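Local structure of farnesyl diphosphate synthase (3M0G) at residues K8-A13 / A49-A54; R45-I50 / A274-A279; P125-A130 / V134-A139. The protein probably catalyses the magnesium-dependent condensation of farnesyl diphosphate with isopentenyl diphosphate to give geranylgeranyl diphosphate for isoprenoid biosynthesis. All coordinates share one frame; numbering follows the deposited sequence.

Contact 1 (K8-A13 / A49-A54); sequences KEVQDA and AIESAA. Unlike the reference sequence in segment 8-13: Ala13 (reference Gly).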
loop_
_atom_site.group_PDB
_atom_site.type_symbol
_atom_site.label_atom_id
_atom_site.label_comp_id
_atom_site.label_asym_id
_atom_site.label_seq_id
_atom_site.Cartn_x
_atom_site.Cartn_y
_atom_site.Cartn_z
ATOM N N LYS B 8 -8.809 26.922 2.899
ATOM C CA LYS B 8 -10.219 26.637 2.650
ATOM C C LYS B 8 -10.464 26.216 1.197
ATOM O O LYS B 8 -11.251 25.297 0.946
ATOM C CB LYS B 8 -11.071 27.862 2.995
ATOM C CG LYS B 8 -12.294 27.575 3.859
ATOM C CD LYS B 8 -13.412 26.865 3.099
ATOM C CE LYS B 8 -14.561 26.502 4.036
ATOM N NZ LYS B 8 -15.480 25.505 3.422
ATOM N N GLU B 9 -9.790 26.887 0.256
ATOM C CA GLU B 9 -9.866 26.543 -1.171
ATOM C C GLU B 9 -9.369 25.119 -1.441
ATOM O O GLU B 9 -9.994 24.375 -2.206
ATOM C CB GLU B 9 -9.086 27.552 -2.030
ATOM C CG GLU B 9 -9.767 28.908 -2.185
ATOM C CD GLU B 9 -8.886 29.966 -2.859
ATOM O OE1 GLU B 9 -8.746 31.074 -2.279
ATOM O OE2 GLU B 9 -8.339 29.701 -3.957
ATOM N N VAL B 10 -8.255 24.750 -0.799
ATOM C CA VAL B 10 -7.684 23.405 -0.912
ATOM C C VAL B 10 -8.608 22.347 -0.299
ATOM O O VAL B 10 -8.854 21.324 -0.928
ATOM C CB VAL B 10 -6.241 23.317 -0.318
ATOM C CG1 VAL B 10 -5.843 21.877 -0.009
ATOM C CG2 VAL B 10 -5.221 23.946 -1.272
ATOM N N GLN B 11 -9.123 22.599 0.905
ATOM C CA GLN B 11 -10.085 21.672 1.532
ATOM C C GLN B 11 -11.284 21.341 0.621
ATOM O O GLN B 11 -11.603 20.163 0.400
ATOM C CB GLN B 11 -10.577 22.215 2.877
ATOM C CG GLN B 11 -9.554 22.139 3.987
ATOM C CD GLN B 11 -9.777 23.152 5.101
ATOM O OE1 GLN B 11 -10.630 24.040 5.008
ATOM N NE2 GLN B 11 -9.002 23.026 6.154
ATOM N N ASP B 12 -11.912 22.382 0.077
ATOM C CA ASP B 12 -13.099 22.256 -0.777
ATOM C C ASP B 12 -12.802 21.513 -2.076
ATOM O O ASP B 12 -13.625 20.740 -2.558
ATOM C CB ASP B 12 -13.639 23.638 -1.162
ATOM C CG ASP B 12 -14.282 24.382 -0.004
ATOM O OD1 ASP B 12 -14.671 23.776 1.014
ATOM O OD2 ASP B 12 -14.419 25.611 -0.135
ATOM N N ALA B 13 -11.635 21.790 -2.653
ATOM C CA ALA B 13 -11.241 21.180 -3.906
ATOM C C ALA B 13 -10.932 19.711 -3.662
ATOM O O ALA B 13 -11.363 18.855 -4.433
ATOM C CB ALA B 13 -10.045 21.899 -4.493
ATOM N N ALA B 49 1.344 19.675 -0.721
ATOM C CA ALA B 49 1.611 19.134 -2.043
ATOM C C ALA B 49 1.269 20.189 -3.069
ATOM O O ALA B 49 2.081 20.519 -3.941
ATOM C CB ALA B 49 0.771 17.874 -2.285
ATOM N N ILE B 50 0.060 20.729 -2.950
ATOM C CA ILE B 50 -0.420 21.749 -3.897
ATOM C C ILE B 50 0.391 23.042 -3.835
ATOM O O ILE B 50 0.580 23.746 -4.864
ATOM C CB ILE B 50 -1.926 22.050 -3.665
ATOM C CG1 ILE B 50 -2.771 20.852 -4.126
ATOM C CG2 ILE B 50 -2.351 23.330 -4.419
ATOM C CD1 ILE B 50 -4.201 20.779 -3.548
ATOM N N GLU B 51 0.810 23.391 -2.619
ATOM C CA GLU B 51 1.526 24.623 -2.406
ATOM C C GLU B 51 2.957 24.516 -2.895
ATOM O O GLU B 51 3.505 25.460 -3.436
ATOM C CB GLU B 51 1.468 25.035 -0.941
ATOM C CG GLU B 51 0.060 25.371 -0.444
ATOM C CD GLU B 51 -0.700 26.319 -1.347
ATOM O OE1 GLU B 51 -0.347 27.525 -1.410
ATOM O OE2 GLU B 51 -1.671 25.860 -1.993
ATOM N N SER B 52 3.551 23.343 -2.724
ATOM C CA SER B 52 4.919 23.129 -3.162
ATOM C C SER B 52 4.974 22.955 -4.672
ATOM O O SER B 52 5.995 23.255 -5.283
ATOM C CB SER B 52 5.542 21.927 -2.442
ATOM O OG SER B 52 4.856 20.725 -2.744
ATOM N N ALA B 53 3.874 22.489 -5.271
ATOM C CA ALA B 53 3.768 22.424 -6.731
ATOM C C ALA B 53 3.676 23.834 -7.292
ATOM O O ALA B 53 4.380 24.176 -8.251
ATOM C CB ALA B 53 2.558 21.598 -7.163
ATOM N N ALA B 54 2.843 24.653 -6.654
ATOM C CA ALA B 54 2.678 26.055 -7.047
ATOM C C ALA B 54 3.996 26.830 -7.121
ATOM O O ALA B 54 4.196 27.627 -8.035
ATOM C CB ALA B 54 1.719 26.743 -6.087
#
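Val10 and Ile50 reach toward each other from two helices and meet through their methyl ends. Both branches of the valine share one partner: Ile50 CD1 lies 4.0 Å from Val10 CG2 and 4.1 Å from Val10 CG1, so the isoleucine terminus is set against the fork of the valine. Ile50 reaches it through an extended outer bond (chi2 160°), which carries CD1 forward from its backbone. The alpha carbons of these two residues, 8.0 Å apart, mark the nearest approach of the backbones. The shared surface is small, about 103 Å², and all of the touching residues are buried.

A second, mixed contact brings an apolar methyl beside a carboxylate. Glu51 starts out to one side of the facing helix, but its chain bends at chi2 (-49°), and OE2 comes to 4.1 Å from Val10 CG2. The same OE2 forms a salt bridge with Arg6, one turn earlier on the helix of Val10, so the carboxylate is probably neutralised largely from the N-terminal helix, and the valine only crosses it at a slant.

No hydrogen bond passes between the segments. The polar interaction within 8-13 belongs to a different side of its helix: Asp12 OD1 offers its syn lone pair to Lys8 NZ at 3.1 Å, in a salt bridge that spans one helical turn. Outside the segments, Gln11 NE2 donates to the carbonyl oxygen of Lys42.

The contact thus joins helix 3-23 to helix 44-55 inside a mainly helical fold. Helix 60-81 packs against both partners, with Met60 and Met64 touching Ala13 and Ala67 touching Ile50, while Thr276 and Leu277 of helix 275-285 lie against Glu51.

Contact 2 (R45-I50 / A274-A279); sequences RAFLAI and ASTLRA. Unlike the reference sequence in segment 274-279: Ser275 (reference Ala).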
loop_
_atom_site.group_PDB
_atom_site.type_symbol
_atom_site.label_atom_id
_atom_site.label_comp_id
_atom_site.label_asym_id
_atom_site.label_seq_id
_atom_site.Cartn_x
_atom_site.Cartn_y
_atom_site.Cartn_z
ATOM N N ARG B 45 -1.594 18.039 4.456
ATOM C CA ARG B 45 -0.686 17.364 3.543
ATOM C C ARG B 45 -1.025 17.688 2.089
ATOM O O ARG B 45 -0.151 18.073 1.305
ATOM C CB ARG B 45 -0.688 15.873 3.847
ATOM C CG ARG B 45 -0.112 15.612 5.237
ATOM C CD ARG B 45 -0.448 14.213 5.763
ATOM N NE ARG B 45 -0.038 14.066 7.159
ATOM C CZ ARG B 45 -0.737 14.520 8.207
ATOM N NH1 ARG B 45 -1.883 15.169 8.036
ATOM N NH2 ARG B 45 -0.277 14.339 9.435
ATOM N N ALA B 46 -2.310 17.574 1.759
ATOM C CA ALA B 46 -2.820 17.945 0.450
ATOM C C ALA B 46 -2.454 19.403 0.161
ATOM O O ALA B 46 -2.108 19.760 -0.965
ATOM C CB ALA B 46 -4.307 17.754 0.411
ATOM N N PHE B 47 -2.479 20.233 1.207
ATOM C CA PHE B 47 -2.151 21.637 1.067
ATOM C C PHE B 47 -0.669 21.807 0.723
ATOM O O PHE B 47 -0.327 22.511 -0.204
ATOM C CB PHE B 47 -2.549 22.400 2.337
ATOM C CG PHE B 47 -2.245 23.860 2.296
ATOM C CD1 PHE B 47 -3.157 24.761 1.749
ATOM C CD2 PHE B 47 -1.057 24.343 2.830
ATOM C CE1 PHE B 47 -2.881 26.128 1.722
ATOM C CE2 PHE B 47 -0.773 25.713 2.813
ATOM C CZ PHE B 47 -1.684 26.601 2.259
ATOM N N LEU B 48 0.201 21.113 1.442
ATOM C CA LEU B 48 1.647 21.136 1.198
ATOM C C LEU B 48 2.085 20.635 -0.184
ATOM O O LEU B 48 3.071 21.144 -0.755
ATOM C CB LEU B 48 2.373 20.317 2.272
ATOM C CG LEU B 48 2.469 20.887 3.692
ATOM C CD1 LEU B 48 3.131 19.823 4.564
ATOM C CD2 LEU B 48 3.295 22.137 3.713
ATOM N N ALA B 49 1.344 19.675 -0.721
ATOM C CA ALA B 49 1.611 19.134 -2.043
ATOM C C ALA B 49 1.269 20.189 -3.069
ATOM O O ALA B 49 2.081 20.519 -3.941
ATOM C CB ALA B 49 0.771 17.874 -2.285
ATOM N N ILE B 50 0.060 20.729 -2.950
ATOM C CA ILE B 50 -0.420 21.749 -3.897
ATOM C C ILE B 50 0.391 23.042 -3.835
ATOM O O ILE B 50 0.580 23.746 -4.864
ATOM C CB ILE B 50 -1.926 22.050 -3.665
ATOM C CG1 ILE B 50 -2.771 20.852 -4.126
ATOM C CG2 ILE B 50 -2.351 23.330 -4.419
ATOM C CD1 ILE B 50 -4.201 20.779 -3.548
ATOM N N ALA B 274 7.972 31.740 -1.347
ATOM C CA ALA B 274 7.869 30.830 -0.195
ATOM C C ALA B 274 6.918 31.312 0.922
ATOM O O ALA B 274 6.689 30.596 1.903
ATOM C CB ALA B 274 9.249 30.543 0.373
ATOM N N SER B 275 6.352 32.507 0.765
ATOM C CA SER B 275 5.581 33.148 1.848
ATOM C C SER B 275 4.344 32.362 2.294
ATOM O O SER B 275 4.040 32.311 3.477
ATOM C CB SER B 275 5.211 34.587 1.452
ATOM O OG SER B 275 4.444 34.592 0.269
ATOM N N THR B 276 3.650 31.710 1.367
ATOM C CA THR B 276 2.506 30.886 1.745
ATOM C C THR B 276 2.962 29.648 2.555
ATOM O O THR B 276 2.345 29.311 3.555
ATOM C CB THR B 276 1.644 30.502 0.523
ATOM O OG1 THR B 276 1.190 31.694 -0.107
ATOM C CG2 THR B 276 0.430 29.678 0.942
ATOM N N LEU B 277 4.060 29.012 2.151
ATOM C CA LEU B 277 4.626 27.915 2.956
ATOM C C LEU B 277 5.219 28.352 4.299
ATOM O O LEU B 277 5.165 27.596 5.274
ATOM C CB LEU B 277 5.663 27.117 2.165
ATOM C CG LEU B 277 5.176 26.187 1.051
ATOM C CD1 LEU B 277 6.324 25.389 0.475
ATOM C CD2 LEU B 277 4.111 25.260 1.559
ATOM N N ARG B 278 5.828 29.533 4.341
ATOM C CA ARG B 278 6.302 30.109 5.597
ATOM C C ARG B 278 5.130 30.348 6.556
ATOM O O ARG B 278 5.230 30.042 7.730
ATOM C CB ARG B 278 7.127 31.390 5.359
ATOM C CG ARG B 278 8.502 31.104 4.730
ATOM C CD ARG B 278 9.307 32.368 4.380
ATOM N NE ARG B 278 10.739 32.060 4.369
ATOM C CZ ARG B 278 11.682 32.780 3.768
ATOM N NH1 ARG B 278 11.367 33.880 3.094
ATOM N NH2 ARG B 278 12.948 32.387 3.833
ATOM N N ALA B 279 4.012 30.845 6.039
ATOM C CA ALA B 279 2.813 31.077 6.870
ATOM C C ALA B 279 2.217 29.767 7.400
ATOM O O ALA B 279 1.775 29.696 8.555
ATOM C CB ALA B 279 1.767 31.909 6.099
#
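Leu277 meets Leu48 methyl to methyl, CD2 of Leu277 lying 3.9 Å from CD2 of Leu48, with the two leucine side chains at an oblique angle. Leu277 has the most surface buried by the contact, followed by Phe47. The alpha carbons of the two leucines, 7.6 Å apart, are the nearest pair across the segments. Neither leucine sets off straight at the other helix; it is the ends of the side chains that come together.

Phe47 meets the preceding residue, Thr276. With CG anti to the backbone N (chi1 180°), the ring extends from its helix until CZ is 4.0 Å from Thr276 CG2, the two side chains crossing at about a right angle. It is thus the methyl branch of the threonine that meets the aromatic ring, and no hydrogen bond links the segments. Around these residues, Leu3, Arg6 and Leu7 of helix 3-23 also touch Phe47. Leu48 packs against Tyr204 and Leu208, and Leu277 against Leu201, all on helix 199-219.

The contact lies in the helical bundle of the all-alpha isoprenoid synthase fold, to which FPP/GGPP synthases belong, and packs the C-terminal helix 275-285 against helix 44-55.

Contact 3 (P125-A130 / V134-A139); sequences PVLGSA and VALVAA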
loop_
_atom_site.group_PDB
_atom_site.type_symbol
_atom_site.label_atom_id
_atom_site.label_comp_id
_atom_site.label_asym_id
_atom_site.label_seq_id
_atom_site.Cartn_x
_atom_site.Cartn_y
_atom_site.Cartn_z
ATOM N N PRO B 125 -1.637 10.205 -15.387
ATOM C CA PRO B 125 -0.788 10.944 -16.325
ATOM C C PRO B 125 -0.976 12.454 -16.255
ATOM O O PRO B 125 -0.091 13.186 -16.687
ATOM C CB PRO B 125 -1.228 10.419 -17.698
ATOM C CG PRO B 125 -2.568 9.814 -17.474
ATOM C CD PRO B 125 -2.539 9.273 -16.093
ATOM N N VAL B 126 -2.105 12.904 -15.699
ATOM C CA VAL B 126 -2.325 14.326 -15.382
ATOM C C VAL B 126 -1.150 14.899 -14.588
ATOM O O VAL B 126 -0.825 16.079 -14.709
ATOM C CB VAL B 126 -3.670 14.510 -14.614
ATOM C CG1 VAL B 126 -3.605 15.634 -13.571
ATOM C CG2 VAL B 126 -4.830 14.722 -15.600
ATOM N N LEU B 127 -0.516 14.053 -13.773
ATOM C CA LEU B 127 0.637 14.441 -12.964
ATOM C C LEU B 127 1.866 14.829 -13.768
ATOM O O LEU B 127 2.709 15.571 -13.270
ATOM C CB LEU B 127 1.033 13.293 -12.013
ATOM C CG LEU B 127 0.135 13.028 -10.816
ATOM C CD1 LEU B 127 0.427 11.644 -10.261
ATOM C CD2 LEU B 127 0.325 14.098 -9.745
ATOM N N GLY B 128 1.988 14.308 -14.992
ATOM C CA GLY B 128 3.155 14.574 -15.834
ATOM C C GLY B 128 3.938 13.358 -16.305
ATOM O O GLY B 128 3.391 12.250 -16.411
ATOM N N SER B 129 5.228 13.556 -16.582
ATOM C CA SER B 129 6.060 12.501 -17.175
ATOM C C SER B 129 6.016 11.226 -16.343
ATOM O O SER B 129 5.810 11.292 -15.128
ATOM C CB SER B 129 7.509 12.979 -17.373
ATOM O OG SER B 129 8.243 12.989 -16.159
ATOM N N ALA B 130 6.167 10.076 -16.998
ATOM C CA ALA B 130 6.305 8.791 -16.289
ATOM C C ALA B 130 7.470 8.798 -15.290
ATOM O O ALA B 130 7.405 8.138 -14.222
ATOM C CB ALA B 130 6.478 7.645 -17.292
ATOM N N VAL B 134 7.088 7.958 -11.366
ATOM C CA VAL B 134 7.756 6.882 -10.645
ATOM C C VAL B 134 8.554 7.438 -9.459
ATOM O O VAL B 134 8.639 6.796 -8.448
ATOM C CB VAL B 134 8.625 5.988 -11.570
ATOM C CG1 VAL B 134 9.962 6.664 -11.940
ATOM C CG2 VAL B 134 8.888 4.640 -10.907
ATOM N N ALA B 135 9.138 8.626 -9.600
ATOM C CA ALA B 135 9.841 9.262 -8.478
ATOM C C ALA B 135 8.823 9.598 -7.391
ATOM O O ALA B 135 9.153 9.584 -6.206
ATOM C CB ALA B 135 10.580 10.512 -8.945
ATOM N N LEU B 136 7.594 9.928 -7.804
ATOM C CA LEU B 136 6.499 10.183 -6.863
ATOM C C LEU B 136 6.128 8.920 -6.049
ATOM O O LEU B 136 6.030 8.987 -4.820
ATOM C CB LEU B 136 5.277 10.794 -7.577
ATOM C CG LEU B 136 4.252 11.431 -6.633
ATOM C CD1 LEU B 136 4.808 12.734 -6.081
ATOM C CD2 LEU B 136 2.921 11.650 -7.351
ATOM N N VAL B 137 5.963 7.780 -6.734
ATOM C CA VAL B 137 5.687 6.471 -6.108
ATOM C C VAL B 137 6.807 6.056 -5.152
ATOM O O VAL B 137 6.526 5.617 -4.031
ATOM C CB VAL B 137 5.445 5.331 -7.180
ATOM C CG1 VAL B 137 5.339 3.931 -6.539
ATOM C CG2 VAL B 137 4.211 5.636 -8.020
ATOM N N ALA B 138 8.064 6.173 -5.600
ATOM C CA ALA B 138 9.211 5.811 -4.762
ATOM C C ALA B 138 9.222 6.652 -3.484
ATOM O O ALA B 138 9.453 6.136 -2.404
ATOM C CB ALA B 138 10.544 5.958 -5.527
ATOM N N ALA B 139 8.938 7.941 -3.624
ATOM C CA ALA B 139 8.961 8.867 -2.503
ATOM C C ALA B 139 7.845 8.581 -1.515
ATOM O O ALA B 139 8.069 8.666 -0.319
ATOM C CB ALA B 139 8.901 10.325 -3.000
#
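Ala130 and Val134 are joined by a backbone hydrogen bond, Val134 N to Ala130 O at 2.9 Å. This i to i+4 bond belongs to the opening turn of helix 130-144. CB and CG1 of Val134 also lie near this oxygen, Val134 CB at 3.6 Å and Val134 CG1 at 3.7 Å from Ala130 O, with CG1 placed there by a chi1 of 77°.

The apolar part across the segments is a single leucine pair. Leu127 CD1 meets Leu136 CD2 at 3.8 Å, the side chains crossing at about a right angle, and Ala66 of helix 60-81 touches both. Thr123 of the second subunit packs on Val134.

Further polar bonds order the loop before the helix. Gly128 N bonds to Pro125 O at 2.9 Å, closing the short 3-10 segment. Gly128 has a positive phi, and at its backbone angles a beta carbon would press against the carbonyl O of Leu127. Ser129 is the N-cap residue, its OG bonded to Asn132 N, and Arg133 NE bonds to Gly128 O.

The chemistry is therefore that of a capped helix start: backbone and serine bonds fix the first turn, while the leucine pair packs the preceding loop on the helix, whose first turn touches the second subunit.

In the fold
From the N terminus, helix 3-23 is the first element engaged: contact 1 closes the loop that runs from it to helix 44-55. Contact 2 starts on that same helix, sharing Ala49 and Ile50 with contact 1, and closes a far longer loop by bringing in helix 275-285 near the C terminus. The two contacts touch, their centres about 8 Å apart, so the first and last helices of the chain converge on helix 44-55. Contact 3 follows contact 1 in the chain and is nested within the long loop of contact 2; it joins the loop after helix 104-121 to the first turns of helix 130-144. Its centre is about 18 Å from that of contact 1.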